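Local coordinates for penicillin-binding protein 1A (Mycobacterium tuberculosis, PDB 5CXW) that builds and cross-links cell-wall peptidoglycan through transglycosylase and transpeptidase domains, the fragment here containing the penicillin-sensitive transpeptidase domain, at residues V65-D68 and A73-A76; A103-L108 and A170-Q175. All blocks are in the same frame, centred on the assembly; numbering follows the deposited sequence.

Contact 1 of 2, residues V65-D68 and A73-A76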
loop_
_atom_site.group_PDB
_atom_site.type_symbol
_atom_site.label_atom_id
_atom_site.label_comp_id
_atom_site.label_asym_id
_atom_site.label_seq_id
_atom_site.Cartn_x
_atom_site.Cartn_y
_atom_site.Cartn_z
ATOM N N VAL A 65 2.463 -0.694 -7.958
ATOM C CA VAL A 65 1.937 0.634 -8.287
ATOM C C VAL A 65 2.726 1.695 -7.539
ATOM O O VAL A 65 2.935 1.566 -6.324
ATOM C CB VAL A 65 0.451 0.749 -7.914
ATOM C CG1 VAL A 65 -0.078 2.139 -8.314
ATOM C CG2 VAL A 65 -0.333 -0.325 -8.619
ATOM N N SER A 66 3.214 2.715 -8.279
ATOM C CA SER A 66 3.925 3.807 -7.701
ATOM C C SER A 66 3.161 5.096 -7.992
ATOM O O SER A 66 2.812 5.351 -9.200
ATOM C CB SER A 66 5.308 3.930 -8.332
ATOM O OG SER A 66 6.099 2.760 -8.107
ATOM N N ILE A 67 2.923 5.882 -6.946
ATOM C CA ILE A 67 2.181 7.133 -7.036
ATOM C C ILE A 67 2.999 8.306 -6.491
ATOM O O ILE A 67 3.708 8.183 -5.470
ATOM C CB ILE A 67 0.874 6.987 -6.244
ATOM C CG1 ILE A 67 -0.085 6.093 -7.078
ATOM C CG2 ILE A 67 0.189 8.335 -6.014
ATOM C CD1 ILE A 67 -1.315 5.658 -6.369
ATOM N N ASP A 68 2.930 9.431 -7.200
ATOM C CA ASP A 68 3.502 10.695 -6.773
ATOM C C ASP A 68 2.646 11.331 -5.662
ATOM O O ASP A 68 1.520 11.760 -5.913
ATOM C CB ASP A 68 3.593 11.616 -7.979
ATOM C CG ASP A 68 4.303 12.924 -7.687
ATOM O OD1 ASP A 68 4.546 13.260 -6.511
ATOM O OD2 ASP A 68 4.608 13.602 -8.719
ATOM N N ALA A 73 -0.470 11.357 -9.211
ATOM C CA ALA A 73 -0.105 10.813 -10.538
ATOM C C ALA A 73 0.463 9.409 -10.424
ATOM O O ALA A 73 1.298 9.136 -9.573
ATOM C CB ALA A 73 0.887 11.749 -11.205
ATOM N N VAL A 74 -0.021 8.508 -11.263
ATOM C CA VAL A 74 0.521 7.176 -11.319
ATOM C C VAL A 74 1.794 7.173 -12.161
ATOM O O VAL A 74 1.776 7.400 -13.395
ATOM C CB VAL A 74 -0.501 6.135 -11.808
ATOM C CG1 VAL A 74 0.215 4.735 -11.900
ATOM C CG2 VAL A 74 -1.749 6.094 -10.963
ATOM N N ARG A 75 2.917 6.895 -11.504
ATOM C CA ARG A 75 4.228 6.904 -12.120
ATOM C C ARG A 75 4.695 5.565 -12.651
ATOM O O ARG A 75 5.548 5.510 -13.565
ATOM C CB ARG A 75 5.289 7.442 -11.169
ATOM C CG ARG A 75 5.002 8.843 -10.672
ATOM C CD ARG A 75 4.880 9.796 -11.849
ATOM N NE ARG A 75 4.841 11.190 -11.387
ATOM C CZ ARG A 75 4.272 12.204 -12.082
ATOM N NH1 ARG A 75 3.714 12.021 -13.289
ATOM N NH2 ARG A 75 4.279 13.448 -11.573
ATOM N N ALA A 76 4.260 4.481 -12.011
ATOM C CA ALA A 76 4.606 3.152 -12.453
ATOM C C ALA A 76 3.429 2.247 -12.125
ATOM O O ALA A 76 2.792 2.401 -11.101
ATOM C CB ALA A 76 5.845 2.636 -11.737
HETATM O O HOH W 1 7.077 11.737 -9.774
#
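Asp68 and Arg75 run side by side across the end of a beta hairpin that joins strands 60-67 and 74-78. This hairpin forms one margin of the five-stranded sheet of the transpeptidase domain. The two side chains point the same way, with carboxylate and guanidinium planes 45° apart. Arg75 bends at its second torsion (chi2 -58°), which folds its chain back along Asp68. Arg75 NH2 then donates to the anti lone pair of Asp68 OD2 at 2.9 Å, a salt bridge. A water accepts from Arg75 NE and bonds weakly to Asp68 OD2. Ala73 CB lies 3.5 Å above the guanidinium plane, over its centre, and Arg75 NH1 binds Thr36 O. On the same side of the sheet as Ala76, Ser66 OG meets Ala76 CB at 3.6 Å and bonds to Thr317 OG1. Ile67 and Val74 occupy the other face, where Ile67 CG1 is 4.2 Å from Val74 CG2 and Ile67 also packs on helix 211-222. Between these two pairs the strands form a classic beta bulge. There Ser66 O accepts from both Arg75 N, at 2.8 Å, and Ala76 N, at 3.3 Å, from the same face of its carbonyl plane.

Contact 2 of 2, residues A103-L108 and A170-Q175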
loop_
_atom_site.group_PDB
_atom_site.type_symbol
_atom_site.label_atom_id
_atom_site.label_comp_id
_atom_site.label_asym_id
_atom_site.label_seq_id
_atom_site.Cartn_x
_atom_site.Cartn_y
_atom_site.Cartn_z
ATOM N N ALA A 103 -4.677 1.416 11.570
ATOM C CA ALA A 103 -4.964 1.409 13.001
ATOM C C ALA A 103 -4.127 2.443 13.724
ATOM O O ALA A 103 -4.558 3.105 14.666
ATOM C CB ALA A 103 -4.788 0.054 13.625
ATOM N N LEU A 104 -2.889 2.606 13.305
ATOM C CA LEU A 104 -2.037 3.625 13.929
ATOM C C LEU A 104 -2.492 5.040 13.622
ATOM O O LEU A 104 -2.555 5.912 14.516
ATOM C CB LEU A 104 -0.603 3.398 13.499
ATOM C CG LEU A 104 0.438 4.293 14.159
ATOM C CD1 LEU A 104 0.433 4.287 15.663
ATOM C CD2 LEU A 104 1.823 3.952 13.657
ATOM N N VAL A 105 -2.912 5.263 12.371
ATOM C CA VAL A 105 -3.552 6.519 12.045
ATOM C C VAL A 105 -4.710 6.794 12.980
ATOM O O VAL A 105 -4.828 7.891 13.564
ATOM C CB VAL A 105 -4.060 6.603 10.576
ATOM C CG1 VAL A 105 -4.849 7.852 10.348
ATOM C CG2 VAL A 105 -2.889 6.583 9.582
ATOM N N ALA A 106 -5.604 5.825 13.087
ATOM C CA ALA A 106 -6.799 5.990 13.904
ATOM C C ALA A 106 -6.462 6.323 15.368
ATOM O O ALA A 106 -7.116 7.174 15.987
ATOM C CB ALA A 106 -7.637 4.729 13.896
ATOM N N ALA A 107 -5.462 5.623 15.892
ATOM C CA ALA A 107 -5.041 5.817 17.249
ATOM C C ALA A 107 -4.537 7.240 17.462
ATOM O O ALA A 107 -4.904 7.957 18.426
ATOM C CB ALA A 107 -3.965 4.820 17.605
ATOM N N LEU A 108 -3.624 7.663 16.605
ATOM C CA LEU A 108 -3.020 8.969 16.728
ATOM C C LEU A 108 -4.096 10.054 16.637
ATOM O O LEU A 108 -4.029 11.051 17.348
ATOM C CB LEU A 108 -1.958 9.168 15.650
ATOM C CG LEU A 108 -0.690 8.350 15.863
ATOM C CD1 LEU A 108 0.046 8.180 14.545
ATOM C CD2 LEU A 108 0.214 9.039 16.801
ATOM N N ALA A 170 -11.302 1.234 9.781
ATOM C CA ALA A 170 -11.887 1.397 8.453
ATOM C C ALA A 170 -12.015 2.869 8.082
ATOM O O ALA A 170 -11.733 3.248 6.939
ATOM C CB ALA A 170 -13.269 0.779 8.379
ATOM N N ASP A 171 -12.484 3.680 9.014
ATOM C CA ASP A 171 -12.615 5.119 8.777
ATOM C C ASP A 171 -11.276 5.739 8.391
ATOM O O ASP A 171 -11.191 6.515 7.442
ATOM C CB ASP A 171 -13.196 5.837 10.003
ATOM C CG ASP A 171 -14.654 5.495 10.266
ATOM O OD1 ASP A 171 -15.352 4.808 9.441
ATOM O OD2 ASP A 171 -15.169 5.908 11.340
ATOM N N ALA A 172 -10.249 5.445 9.174
ATOM C CA ALA A 172 -8.916 5.956 8.857
ATOM C C ALA A 172 -8.398 5.521 7.493
ATOM O O ALA A 172 -7.798 6.330 6.720
ATOM C CB ALA A 172 -7.928 5.550 9.948
ATOM N N ALA A 173 -8.624 4.241 7.163
ATOM C CA ALA A 173 -8.140 3.699 5.917
ATOM C C ALA A 173 -8.864 4.342 4.757
ATOM O O ALA A 173 -8.269 4.797 3.786
ATOM C CB ALA A 173 -8.394 2.203 5.904
ATOM N N HIS A 174 -10.194 4.420 4.867
ATOM C CA HIS A 174 -10.957 5.136 3.853
ATOM C C HIS A 174 -10.553 6.606 3.688
ATOM O O HIS A 174 -10.392 7.074 2.549
ATOM C CB HIS A 174 -12.449 5.032 4.145
ATOM C CG HIS A 174 -13.007 3.677 3.841
ATOM N ND1 HIS A 174 -13.990 3.124 4.618
ATOM C CD2 HIS A 174 -12.834 2.835 2.792
ATOM C CE1 HIS A 174 -14.346 1.957 4.107
ATOM N NE2 HIS A 174 -13.681 1.775 2.978
ATOM N N GLN A 175 -10.343 7.289 4.780
ATOM C CA GLN A 175 -9.930 8.696 4.748
ATOM C C GLN A 175 -8.546 8.859 4.115
ATOM O O GLN A 175 -8.322 9.802 3.384
ATOM C CB GLN A 175 -10.005 9.269 6.159
ATOM C CG GLN A 175 -11.469 9.451 6.626
ATOM C CD GLN A 175 -11.576 9.667 8.115
ATOM O OE1 GLN A 175 -10.568 9.762 8.768
ATOM N NE2 GLN A 175 -12.809 9.736 8.663
#
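Ala106 and Ala172 bring two helices together at a single close point, with their CA atoms 5.5 Å apart. Segment 103-108 belongs to helix 100-109 and segment 170-175 to helix 165-176. Both stretches are regular helix. Within each the i to i+4 bonds run on, as from Ala107 N to Ala103 O and from His174 N to Ala170 O. The touching surface is small, about 101 Å² summed over both sides. Three side chains make it, all buried. Ala172 points its methyl toward helix 100-109, where it settles between Val105 and Ala106. Ala172 CB is 3.9 Å from Ala106 N and 4.0 Å from Ala106 CB, so it rests against the backbone as well as a side chain. Val105 closes the other flank through one branch. Its CG1 is anti to the backbone N (chi1 173°), and this places it 3.9 Å from Ala172 CB, while Val105 CG2 stands 5.2 Å from Ala172 CB. Further neighbours bury the site: Val105 also touches Val266 of helix 260-270, and Ala106 touches Leu162. The contact thus sets the helix that starts just after Ser97, probably the acyl-ester nucleophile, beside helix 165-176 in the helical part of the transpeptidase domain. All the atoms that meet across it are carbon except for one amide nitrogen. The chemistry implies a small apolar touch, made close by the short alanine methyls, with neither charge nor polar side chain to direct it.

How the contacts relate
Contact 1 and contact 2 lie in one transpeptidase domain but in different parts of it, one on the central sheet and one among helices. Their centres are 22 Å apart and their nearest atoms about 12 Å, so they do not touch. Along the chain they follow in series: the hairpin of contact 1 closes before helix 100-109 of contact 2 begins. Contact 1 sits at the sheet margin formed by strand 74-78. The opposite margin, strand 289-296, carries what is probably the KTG-type motif of the active site. Contact 2 is an apolar join between helices. Neither contact belongs to the penicillin V pocket, though Ser97 lies just ahead of helix 100-109.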